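Long-range contacts in tannase (Lactobacillus plantarum, PDB 4JUI), which hydrolyses tannins, probably by cleaving gallate esters in the manner of an alpha/beta-hydrolase esterase: residues A[74-79]-A[167-172]; A[78-83]-A[115-120]; A[137-142]-A[189-194]; A[162-167]-A[205-210]. The protein carries 1 engineered substitution. All coordinates share one frame; numbering follows the deposited sequence.

Contact 1 of 4, residues A[74-79]-A[167-172]; sequences NTVGGY and GATSAL. With EGR (ethyl 3,4,5-trihydroxybenzoate), chain C.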
# COMPACT_ATOMS: atom_id res chain seq x y z
N ASN A 74 6.50 5.76 -2.13
CA ASN A 74 7.23 4.68 -2.78
C ASN A 74 6.57 4.34 -4.11
O ASN A 74 5.40 4.64 -4.32
CB ASN A 74 7.34 3.46 -1.87
CG ASN A 74 6.04 2.70 -1.74
OD1 ASN A 74 5.61 2.05 -2.69
ND2 ASN A 74 5.43 2.74 -0.56
N THR A 75 7.33 3.72 -5.01
CA THR A 75 6.81 3.34 -6.33
C THR A 75 6.60 1.83 -6.45
O THR A 75 6.52 1.30 -7.55
CB THR A 75 7.74 3.82 -7.45
OG1 THR A 75 9.04 3.25 -7.26
CG2 THR A 75 7.87 5.34 -7.43
N VAL A 76 6.49 1.16 -5.32
CA VAL A 76 6.29 -0.29 -5.32
C VAL A 76 4.89 -0.64 -5.83
O VAL A 76 3.89 -0.10 -5.34
CB VAL A 76 6.51 -0.91 -3.93
CG1 VAL A 76 6.18 -2.40 -3.95
CG2 VAL A 76 7.95 -0.69 -3.46
N GLY A 77 4.84 -1.53 -6.82
CA GLY A 77 3.60 -2.11 -7.29
C GLY A 77 3.85 -3.57 -7.65
O GLY A 77 4.90 -3.91 -8.20
N GLY A 78 2.89 -4.44 -7.35
CA GLY A 78 3.02 -5.84 -7.68
C GLY A 78 4.14 -6.52 -6.90
O GLY A 78 4.57 -7.62 -7.27
N TYR A 79 4.60 -5.87 -5.83
CA TYR A 79 5.73 -6.35 -5.04
C TYR A 79 6.99 -6.43 -5.90
O TYR A 79 7.93 -7.17 -5.61
CB TYR A 79 5.40 -7.68 -4.33
CG TYR A 79 4.54 -7.44 -3.11
CD1 TYR A 79 5.07 -6.85 -1.96
CD2 TYR A 79 3.18 -7.74 -3.12
CE1 TYR A 79 4.28 -6.59 -0.85
CE2 TYR A 79 2.38 -7.49 -2.01
CZ TYR A 79 2.93 -6.92 -0.88
OH TYR A 79 2.14 -6.68 0.23
N GLY A 167 1.02 0.49 -0.99
CA GLY A 167 0.15 0.86 0.11
C GLY A 167 0.37 -0.05 1.30
O GLY A 167 0.36 0.40 2.45
N ALA A 168 0.55 -1.35 1.04
CA ALA A 168 0.91 -2.29 2.09
C ALA A 168 2.27 -1.93 2.68
O ALA A 168 2.49 -2.05 3.88
CB ALA A 168 0.91 -3.73 1.55
N THR A 169 3.19 -1.48 1.83
CA THR A 169 4.51 -1.04 2.30
C THR A 169 4.40 0.15 3.26
O THR A 169 4.98 0.13 4.36
CB THR A 169 5.44 -0.69 1.13
OG1 THR A 169 5.58 -1.84 0.28
CG2 THR A 169 6.81 -0.28 1.65
N SER A 170 3.64 1.17 2.86
CA SER A 170 3.38 2.34 3.71
C SER A 170 2.73 1.92 5.02
O SER A 170 3.19 2.31 6.09
CB SER A 170 2.49 3.34 2.96
OG SER A 170 2.20 4.46 3.78
N ALA A 171 1.68 1.11 4.95
CA ALA A 171 0.99 0.62 6.15
C ALA A 171 1.92 -0.20 7.06
O ALA A 171 1.87 -0.06 8.29
CB ALA A 171 -0.25 -0.21 5.76
N LEU A 172 2.75 -1.05 6.47
CA LEU A 172 3.64 -1.89 7.26
C LEU A 172 4.66 -1.02 7.99
O LEU A 172 4.97 -1.25 9.16
CB LEU A 172 4.33 -2.92 6.37
CG LEU A 172 5.13 -4.00 7.08
CD1 LEU A 172 4.26 -4.72 8.11
CD2 LEU A 172 5.70 -4.96 6.05
C01 EGR C . -0.07 -4.41 -9.92
C02 EGR C . -0.98 -3.42 -9.24
O03 EGR C . -0.87 -3.20 -7.86
C04 EGR C . -0.16 -4.03 -6.99
O05 EGR C . 0.72 -3.61 -6.24
C06 EGR C . -0.69 -5.39 -6.73
C07 EGR C . 0.09 -6.29 -6.04
C08 EGR C . -0.39 -7.56 -5.81
O09 EGR C . 0.38 -8.47 -5.13
C10 EGR C . -1.65 -7.92 -6.28
O11 EGR C . -2.13 -9.18 -6.04
C12 EGR C . -2.43 -7.00 -6.96
O13 EGR C . -3.68 -7.32 -7.43
C14 EGR C . -1.95 -5.73 -7.19

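Contact 2 of 4, residues A[78-83]-A[115-120]; sequences GYLPGP and RGRTTV. With EGR (ethyl 3,4,5-trihydroxybenzoate), chain C.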
# COMPACT_ATOMS: atom_id res chain seq x y z
N GLY A 78 2.89 -4.44 -7.35
CA GLY A 78 3.02 -5.84 -7.68
C GLY A 78 4.14 -6.52 -6.90
O GLY A 78 4.57 -7.62 -7.27
N TYR A 79 4.60 -5.87 -5.83
CA TYR A 79 5.73 -6.35 -5.04
C TYR A 79 6.99 -6.43 -5.90
O TYR A 79 7.93 -7.17 -5.61
CB TYR A 79 5.40 -7.68 -4.33
CG TYR A 79 4.54 -7.44 -3.11
CD1 TYR A 79 5.07 -6.85 -1.96
CD2 TYR A 79 3.18 -7.74 -3.12
CE1 TYR A 79 4.28 -6.59 -0.85
CE2 TYR A 79 2.38 -7.49 -2.01
CZ TYR A 79 2.93 -6.92 -0.88
OH TYR A 79 2.14 -6.68 0.23
N LEU A 80 7.01 -5.60 -6.94
CA LEU A 80 8.14 -5.48 -7.84
C LEU A 80 9.07 -4.38 -7.30
O LEU A 80 8.69 -3.65 -6.37
CB LEU A 80 7.62 -5.14 -9.24
CG LEU A 80 6.93 -6.30 -9.95
CD1 LEU A 80 6.17 -5.78 -11.17
CD2 LEU A 80 7.94 -7.36 -10.36
N PRO A 81 10.29 -4.27 -7.84
CA PRO A 81 11.18 -3.19 -7.39
C PRO A 81 10.55 -1.83 -7.62
O PRO A 81 9.84 -1.66 -8.62
CB PRO A 81 12.41 -3.36 -8.28
CG PRO A 81 12.39 -4.82 -8.67
CD PRO A 81 10.94 -5.12 -8.85
N GLY A 82 10.80 -0.88 -6.73
CA GLY A 82 10.25 0.46 -6.86
C GLY A 82 11.37 1.48 -6.88
O GLY A 82 11.87 1.87 -5.82
N PRO A 83 11.78 1.92 -8.08
CA PRO A 83 12.92 2.83 -8.18
C PRO A 83 12.66 4.16 -7.47
O PRO A 83 11.51 4.56 -7.28
CB PRO A 83 13.07 3.06 -9.69
CG PRO A 83 12.37 1.89 -10.33
CD PRO A 83 11.24 1.57 -9.40
N ARG A 115 14.00 -2.50 -3.25
CA ARG A 115 14.10 -3.80 -3.92
C ARG A 115 12.75 -4.50 -4.01
O ARG A 115 11.88 -4.29 -3.16
CB ARG A 115 15.06 -4.72 -3.16
CG ARG A 115 16.53 -4.31 -3.18
CD ARG A 115 17.32 -5.21 -2.21
NE ARG A 115 17.07 -4.84 -0.81
CZ ARG A 115 17.33 -5.61 0.25
NH1 ARG A 115 17.82 -6.84 0.11
NH2 ARG A 115 17.07 -5.13 1.46
N GLY A 116 12.58 -5.33 -5.03
CA GLY A 116 11.36 -6.12 -5.19
C GLY A 116 11.66 -7.54 -5.62
O GLY A 116 12.81 -7.95 -5.71
N ARG A 117 10.61 -8.30 -5.90
CA ARG A 117 10.77 -9.75 -6.04
C ARG A 117 11.64 -10.20 -7.21
O ARG A 117 12.11 -11.34 -7.23
CB ARG A 117 9.39 -10.43 -6.12
CG ARG A 117 8.49 -9.84 -7.19
CD ARG A 117 7.06 -10.34 -7.03
NE ARG A 117 6.14 -9.78 -8.01
CZ ARG A 117 5.95 -10.27 -9.24
NH1 ARG A 117 6.64 -11.34 -9.65
NH2 ARG A 117 5.08 -9.70 -10.06
N THR A 118 11.85 -9.32 -8.18
CA THR A 118 12.66 -9.64 -9.36
C THR A 118 14.08 -9.07 -9.28
O THR A 118 14.87 -9.26 -10.20
CB THR A 118 12.00 -9.10 -10.63
OG1 THR A 118 11.74 -7.70 -10.47
CG2 THR A 118 10.69 -9.83 -10.91
N THR A 119 14.40 -8.37 -8.19
CA THR A 119 15.73 -7.78 -8.05
C THR A 119 16.81 -8.85 -7.91
O THR A 119 16.68 -9.77 -7.10
CB THR A 119 15.82 -6.86 -6.82
OG1 THR A 119 14.89 -5.78 -6.96
CG2 THR A 119 17.24 -6.30 -6.68
N VAL A 120 17.87 -8.73 -8.70
CA VAL A 120 19.00 -9.65 -8.55
C VAL A 120 20.28 -8.87 -8.28
O VAL A 120 20.39 -7.70 -8.64
CB VAL A 120 19.17 -10.59 -9.77
CG1 VAL A 120 17.94 -11.49 -9.95
CG2 VAL A 120 19.45 -9.79 -11.04
C01 EGR C . -0.07 -4.41 -9.92
C02 EGR C . -0.98 -3.42 -9.24
O03 EGR C . -0.87 -3.20 -7.86
C04 EGR C . -0.16 -4.03 -6.99
O05 EGR C . 0.72 -3.61 -6.24
C06 EGR C . -0.69 -5.39 -6.73
C07 EGR C . 0.09 -6.29 -6.04
C08 EGR C . -0.39 -7.56 -5.81
O09 EGR C . 0.38 -8.47 -5.13
C10 EGR C . -1.65 -7.92 -6.28
O11 EGR C . -2.13 -9.18 -6.04
C12 EGR C . -2.43 -7.00 -6.96
O13 EGR C . -3.68 -7.32 -7.43
C14 EGR C . -1.95 -5.73 -7.19
O HOH W 1 9.15 -4.16 -3.61

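Contact 3 of 4, residues A[137-142]-A[189-194]; sequences MKAAIR and LGAAPA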
# COMPACT_ATOMS: atom_id res chain seq x y z
N MET A 137 12.53 0.14 3.04
CA MET A 137 11.72 1.28 3.47
C MET A 137 12.18 1.75 4.85
O MET A 137 12.39 2.94 5.08
CB MET A 137 10.23 0.91 3.49
CG MET A 137 9.29 2.10 3.76
SD MET A 137 9.25 3.27 2.38
CE MET A 137 10.18 4.65 3.02
N LYS A 138 12.39 0.79 5.75
CA LYS A 138 12.87 1.10 7.09
C LYS A 138 14.27 1.71 7.08
O LYS A 138 14.56 2.63 7.84
CB LYS A 138 12.84 -0.14 7.97
CG LYS A 138 11.44 -0.51 8.43
CD LYS A 138 11.43 -1.92 8.99
CE LYS A 138 10.06 -2.23 9.60
NZ LYS A 138 9.86 -1.46 10.86
N ALA A 139 15.15 1.17 6.22
CA ALA A 139 16.50 1.71 6.13
C ALA A 139 16.47 3.16 5.64
O ALA A 139 17.23 4.00 6.11
CB ALA A 139 17.37 0.84 5.22
N ALA A 140 15.57 3.45 4.71
CA ALA A 140 15.45 4.82 4.20
C ALA A 140 14.93 5.75 5.28
O ALA A 140 15.37 6.88 5.39
CB ALA A 140 14.55 4.86 2.99
N ILE A 141 13.97 5.26 6.06
CA ILE A 141 13.43 6.05 7.17
C ILE A 141 14.53 6.31 8.20
O ILE A 141 14.66 7.42 8.72
CB ILE A 141 12.24 5.33 7.83
CG1 ILE A 141 11.06 5.25 6.85
CG2 ILE A 141 11.83 6.05 9.10
CD1 ILE A 141 10.03 4.21 7.24
N ARG A 142 15.33 5.29 8.49
CA ARG A 142 16.43 5.46 9.44
C ARG A 142 17.45 6.47 8.95
O ARG A 142 18.03 7.20 9.75
CB ARG A 142 17.10 4.12 9.75
CG ARG A 142 16.18 3.17 10.50
CD ARG A 142 16.90 1.92 10.99
NE ARG A 142 15.98 1.12 11.79
CZ ARG A 142 16.34 0.23 12.71
NH1 ARG A 142 17.62 0.01 12.98
NH2 ARG A 142 15.40 -0.44 13.37
N LEU A 189 22.67 -4.80 6.29
CA LEU A 189 22.74 -3.76 5.27
C LEU A 189 23.64 -2.60 5.69
O LEU A 189 24.10 -1.83 4.85
CB LEU A 189 21.35 -3.20 4.95
CG LEU A 189 20.37 -4.04 4.15
CD1 LEU A 189 19.12 -3.20 3.84
CD2 LEU A 189 21.01 -4.52 2.86
N GLY A 190 23.87 -2.45 7.00
CA GLY A 190 24.55 -1.26 7.49
C GLY A 190 23.67 -0.03 7.41
O GLY A 190 24.10 1.04 6.94
N ALA A 191 22.43 -0.17 7.87
CA ALA A 191 21.50 0.96 7.92
C ALA A 191 21.95 1.94 8.99
O ALA A 191 22.68 1.58 9.91
CB ALA A 191 20.10 0.47 8.20
N ALA A 192 21.49 3.19 8.86
CA ALA A 192 21.82 4.23 9.82
C ALA A 192 21.35 3.88 11.23
O ALA A 192 20.31 3.21 11.41
CB ALA A 192 21.21 5.57 9.36
N PRO A 193 22.11 4.32 12.24
CA PRO A 193 21.75 4.09 13.64
C PRO A 193 20.70 5.10 14.10
O PRO A 193 21.01 6.14 14.70
CB PRO A 193 23.07 4.30 14.37
CG PRO A 193 23.79 5.31 13.55
CD PRO A 193 23.42 5.00 12.12
N ALA A 194 19.45 4.78 13.81
CA ALA A 194 18.33 5.64 14.17
C ALA A 194 17.08 4.77 14.23
O ALA A 194 17.14 3.58 13.92
CB ALA A 194 18.17 6.77 13.18
O HOH W 2 19.91 3.61 6.63
O HOH W 3 19.96 0.57 11.84

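Contact 4 of 4, residues A[162-167]-A[205-210]; sequences GTAAGG and CPIHNL. Engineered in segment 162-167: Ala164 (natural residue Ser). With EGR (ethyl 3,4,5-trihydroxybenzoate), chain C.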
# COMPACT_ATOMS: atom_id res chain seq x y z
N GLY A 162 1.87 5.25 -0.50
CA GLY A 162 2.05 4.24 -1.52
C GLY A 162 0.73 3.67 -2.00
O GLY A 162 -0.29 3.84 -1.33
N THR A 163 0.76 3.01 -3.15
CA THR A 163 -0.44 2.42 -3.76
C THR A 163 -0.29 0.91 -3.90
O THR A 163 0.76 0.43 -4.34
CB THR A 163 -0.67 3.03 -5.16
OG1 THR A 163 -0.94 4.43 -5.04
CG2 THR A 163 -1.85 2.38 -5.86
N ALA A 164 -1.33 0.17 -3.52
CA ALA A 164 -1.40 -1.28 -3.72
C ALA A 164 -0.32 -2.01 -2.91
O ALA A 164 -0.32 -1.91 -1.68
CB ALA A 164 -1.32 -1.60 -5.19
N ALA A 165 0.59 -2.74 -3.56
CA ALA A 165 1.71 -3.31 -2.80
C ALA A 165 2.45 -2.18 -2.07
O ALA A 165 2.94 -2.36 -0.95
CB ALA A 165 2.66 -4.10 -3.70
N GLY A 166 2.50 -1.01 -2.70
CA GLY A 166 3.14 0.15 -2.10
C GLY A 166 2.33 0.71 -0.94
O GLY A 166 2.89 1.32 -0.02
N GLY A 167 1.02 0.49 -0.99
CA GLY A 167 0.15 0.86 0.11
C GLY A 167 0.37 -0.05 1.30
O GLY A 167 0.36 0.40 2.45
N CYS A 205 -5.38 1.51 -1.57
CA CYS A 205 -5.65 0.08 -1.80
C CYS A 205 -4.56 -0.90 -1.34
O CYS A 205 -4.05 -1.68 -2.13
CB CYS A 205 -5.99 -0.17 -3.28
SG CYS A 205 -4.75 0.29 -4.51
N PRO A 206 -4.24 -0.88 -0.04
CA PRO A 206 -3.11 -1.70 0.42
C PRO A 206 -3.35 -3.20 0.20
O PRO A 206 -4.33 -3.76 0.71
CB PRO A 206 -3.02 -1.38 1.92
CG PRO A 206 -4.41 -0.87 2.29
CD PRO A 206 -4.87 -0.13 1.07
N ILE A 207 -2.49 -3.83 -0.59
CA ILE A 207 -2.59 -5.25 -0.87
C ILE A 207 -1.80 -6.00 0.22
O ILE A 207 -0.60 -6.27 0.07
CB ILE A 207 -2.08 -5.60 -2.29
CG1 ILE A 207 -2.84 -4.80 -3.34
CG2 ILE A 207 -2.21 -7.10 -2.58
CD1 ILE A 207 -4.30 -5.21 -3.50
N HIS A 208 -2.47 -6.27 1.33
CA HIS A 208 -1.84 -6.81 2.53
C HIS A 208 -2.74 -7.89 3.11
O HIS A 208 -3.78 -8.22 2.52
CB HIS A 208 -1.66 -5.69 3.57
CG HIS A 208 -2.93 -5.30 4.25
ND1 HIS A 208 -3.90 -4.54 3.63
CD2 HIS A 208 -3.40 -5.57 5.49
CE1 HIS A 208 -4.91 -4.35 4.46
NE2 HIS A 208 -4.63 -4.97 5.60
N ASN A 209 -2.35 -8.43 4.27
CA ASN A 209 -3.05 -9.54 4.90
C ASN A 209 -3.17 -10.70 3.92
O ASN A 209 -4.24 -11.33 3.80
CB ASN A 209 -4.42 -9.08 5.42
CG ASN A 209 -5.04 -10.07 6.38
OD1 ASN A 209 -4.38 -11.01 6.84
ND2 ASN A 209 -6.32 -9.88 6.68
N LEU A 210 -2.06 -11.01 3.26
CA LEU A 210 -2.06 -11.86 2.08
C LEU A 210 -2.52 -13.28 2.41
O LEU A 210 -3.18 -13.93 1.60
CB LEU A 210 -0.66 -11.88 1.44
CG LEU A 210 -0.11 -10.51 1.04
CD1 LEU A 210 1.31 -10.65 0.47
CD2 LEU A 210 -1.03 -9.85 0.05
C01 EGR C . -0.07 -4.41 -9.92
C02 EGR C . -0.98 -3.42 -9.24
O03 EGR C . -0.87 -3.20 -7.86
C04 EGR C . -0.16 -4.03 -6.99
O05 EGR C . 0.72 -3.61 -6.24
C06 EGR C . -0.69 -5.39 -6.73
C07 EGR C . 0.09 -6.29 -6.04
C08 EGR C . -0.39 -7.56 -5.81
O09 EGR C . 0.38 -8.47 -5.13
C10 EGR C . -1.65 -7.92 -6.28
O11 EGR C . -2.13 -9.18 -6.04
C12 EGR C . -2.43 -7.00 -6.96
O13 EGR C . -3.68 -7.32 -7.43
C14 EGR C . -1.95 -5.73 -7.19

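Contact 1 of 4, residues A[74-79]-A[167-172]
The side chain of Asn74 reaches down onto Thr169, its ND2 lying 3.8 Å from Thr169 CB and slightly farther from Thr169 CG2; these two residues bury the most surface in the contact. With chi1 at 74°, CG sits between the backbone N and the carbonyl carbon, which carries the amide toward the helix. The amide is held from both ends: OD1 takes the backbone N-H of Val76 on an in-plane lone pair (Val76 N to Asn74 OD1 2.9 Å), an Asx turn, while ND2 donates to Gly166 O. Replacing Asn74 with a leucine would probably leave Val76 N and Gly166 O without these partners and let the turn relax. Val76 packs more loosely, its CG1 staying 4.3 Å from Thr169 OG1, which bonds back to Ala165 O. Tyr79 adds a single close touch, Tyr79 OH to Ala168 CB 3.5 Å, while that hydroxyl is hydrogen-bonded to Ile207 O. Gly77 and Gly78 make no contact with the helix segment and line the ligand pocket instead: Gly78 N donates almost straight to EGR O05 at 2.6 Å (177°), as expected of an oxyanion hole. The loop thus leaves strand 70-73 across the first turns of helix 165-175, with helix 132-146 covering Thr169 through Phe133 and Met137.

Contact 2 of 4, residues A[78-83]-A[115-120]
Two hydrogen bonds tie Arg117 to the loop of residues 78-83. Its NE gives a nearly linear bond to Gly78 O (2.8 Å, 176°), the acceptor lying in the guanidinium plane and the donor almost along the C=O axis. Arg117 N donates to Tyr79 O at 2.9 Å, so one residue grips two successive carbonyls. The torsions allow this: CG stands between the backbone N and the carbonyl carbon (chi1 53°), and the chain then runs extended to NE past Tyr79 O. NH1 finds its partner in Asn360 OD1. A water adds a bridge, donating to both Leu80 O and Arg115 O.

Van der Waals contacts lie around these bonds. Leu80 CD2 rests over one face of the guanidinium, 3.7 Å from Arg117 CZ and offset toward its rim, and also meets the methyl of Thr118. Pro81 is wedged against the type I turn from Gly116 to Thr119: its CD lies 3.1 Å from Thr118 OG1, and its CG 3.2 Å from Thr119 OG1. Thr119 OG1 in turn accepts from Gly116 N (3.0 Å), a bond that fixes the hydroxyl beside the proline ring. The backbones pack closely at Gly116, where Pro81 N comes within 3.4 Å of Gly116 CA and a beta carbon would collide with Leu80 and Pro81.

The contact joins the loops that follow the adjacent parallel strands 70-73 and 108-112; helix 357-361 approaches Arg117 through Pro357, and Arg115 reaches away to Asp136 on helix 132-146.

Contact 3 of 4, residues A[137-142]-A[189-194]
From Ala139 to Arg142 the helix is followed in the same direction by residues 191-194, a run kinked by an inverse gamma turn at Pro193, with CA atoms 5.4 Å apart at Ala139 and Ala191 and 5.1 Å at Arg142 and Ala194. The alanine methyls meet at one end, Ala139 CB to Ala191 CB 4.1 Å. At the other, Ala192 CB and Ala194 CB both approach the carbonyl oxygen of Arg142. The Arg142 side chain is extended from CG to NE and slides under Ala194 O, which lies over one guanidinium face, 3.4 Å from Arg142 CD. No direct hydrogen bond spans the segments; two waters do the work, one between Ala139 O and Ala192 N, the other between Arg142 NH1 and Ala192 O. Salt bridges to Asp196 from NE and to Glu183 from NH1 fix the guanidinium's rotation. A methionine in place of Arg142 would probably cost both carboxylates their arginine partner and break the water link to Ala192 O. Before this run, Gly190 ends helix 183-189 in a Schellman motif. The arrangement is plain packing of a connection onto a helix that itself lies on the central sheet through Met72, as in the layered alpha/beta-hydrolase fold.

Contact 4 of 4, residues A[162-167]-A[205-210]
Ala164, an engineered replacement of the natural serine, meets Ile207 and Cys205 beside the ligand site, which Ala164 and Ile207 line. Its methyl touches Ile207 CG1 and Cys205 SG, both 4.0 Å from Ala164 CB, and faces the ester, with EGR O05 3.1 Å from the same CB. Ile207 keeps CG2 anti to the backbone N, which turns that methyl to the galloyl ring, Ile207 CG2 lying 3.7 Å from EGR C08. Ala165 N donates to the same EGR O05 at 2.8 Å; this N-H, in the first turn of a helix, would be expected to polarise the carbonyl.

Behind this first shell the backbones fasten to each other. Ile207 N donates to Ala164 O (3.1 Å, 169°) from above the carbonyl plane, not on a lone pair, and Gly167 N adds a weak bond to the same oxygen. A short CA-H...O contact joins Ala164 CA to Cys205 O at 3.1 Å. Farther out, Thr163 CG2 packs on Cys205 SG, and Pro206 CB on the backbone of Gly167, where a side chain would be pressed against Pro206. His208 ND1 bonds to Pro206 O across the inverse gamma turn centred on Ile207.

Ala164 has phi 64° and psi -119°, and beta carbons at Gly162 or Gly166 would clash within the turn; this geometry and the Gly-X-Ser-X-Gly pattern of the natural sequence are those of the nucleophile elbow of alpha/beta hydrolases. It links strand 158-163 to helix 165-175, beside the end of the parallel strand 200-204.

Contacts 1, 2 and 4 all touch the bound ethyl gallate, contact 2 through the Gly78 and Tyr79 it shares with contact 1; centres of contacts 1 and 4 lie about 5 Å apart, those of 1 and 2 about 11 Å. Gly78 and, from contact 4, Ala165 point their two N-H groups at one ester oxygen; Lys344, Asp422 and His452 also hold the ligand. Tyr79 binds the set together, Tyr79 OH lying 2.8 Å from Ile207 O in a probable hydrogen bond. Contact 3 lies apart, its centre about 22 Å from that of contact 4, yet it touches contact 1 through Met137 CG and Thr169 CG2 (4.0 Å) and contact 2 through Leu189 and Arg115.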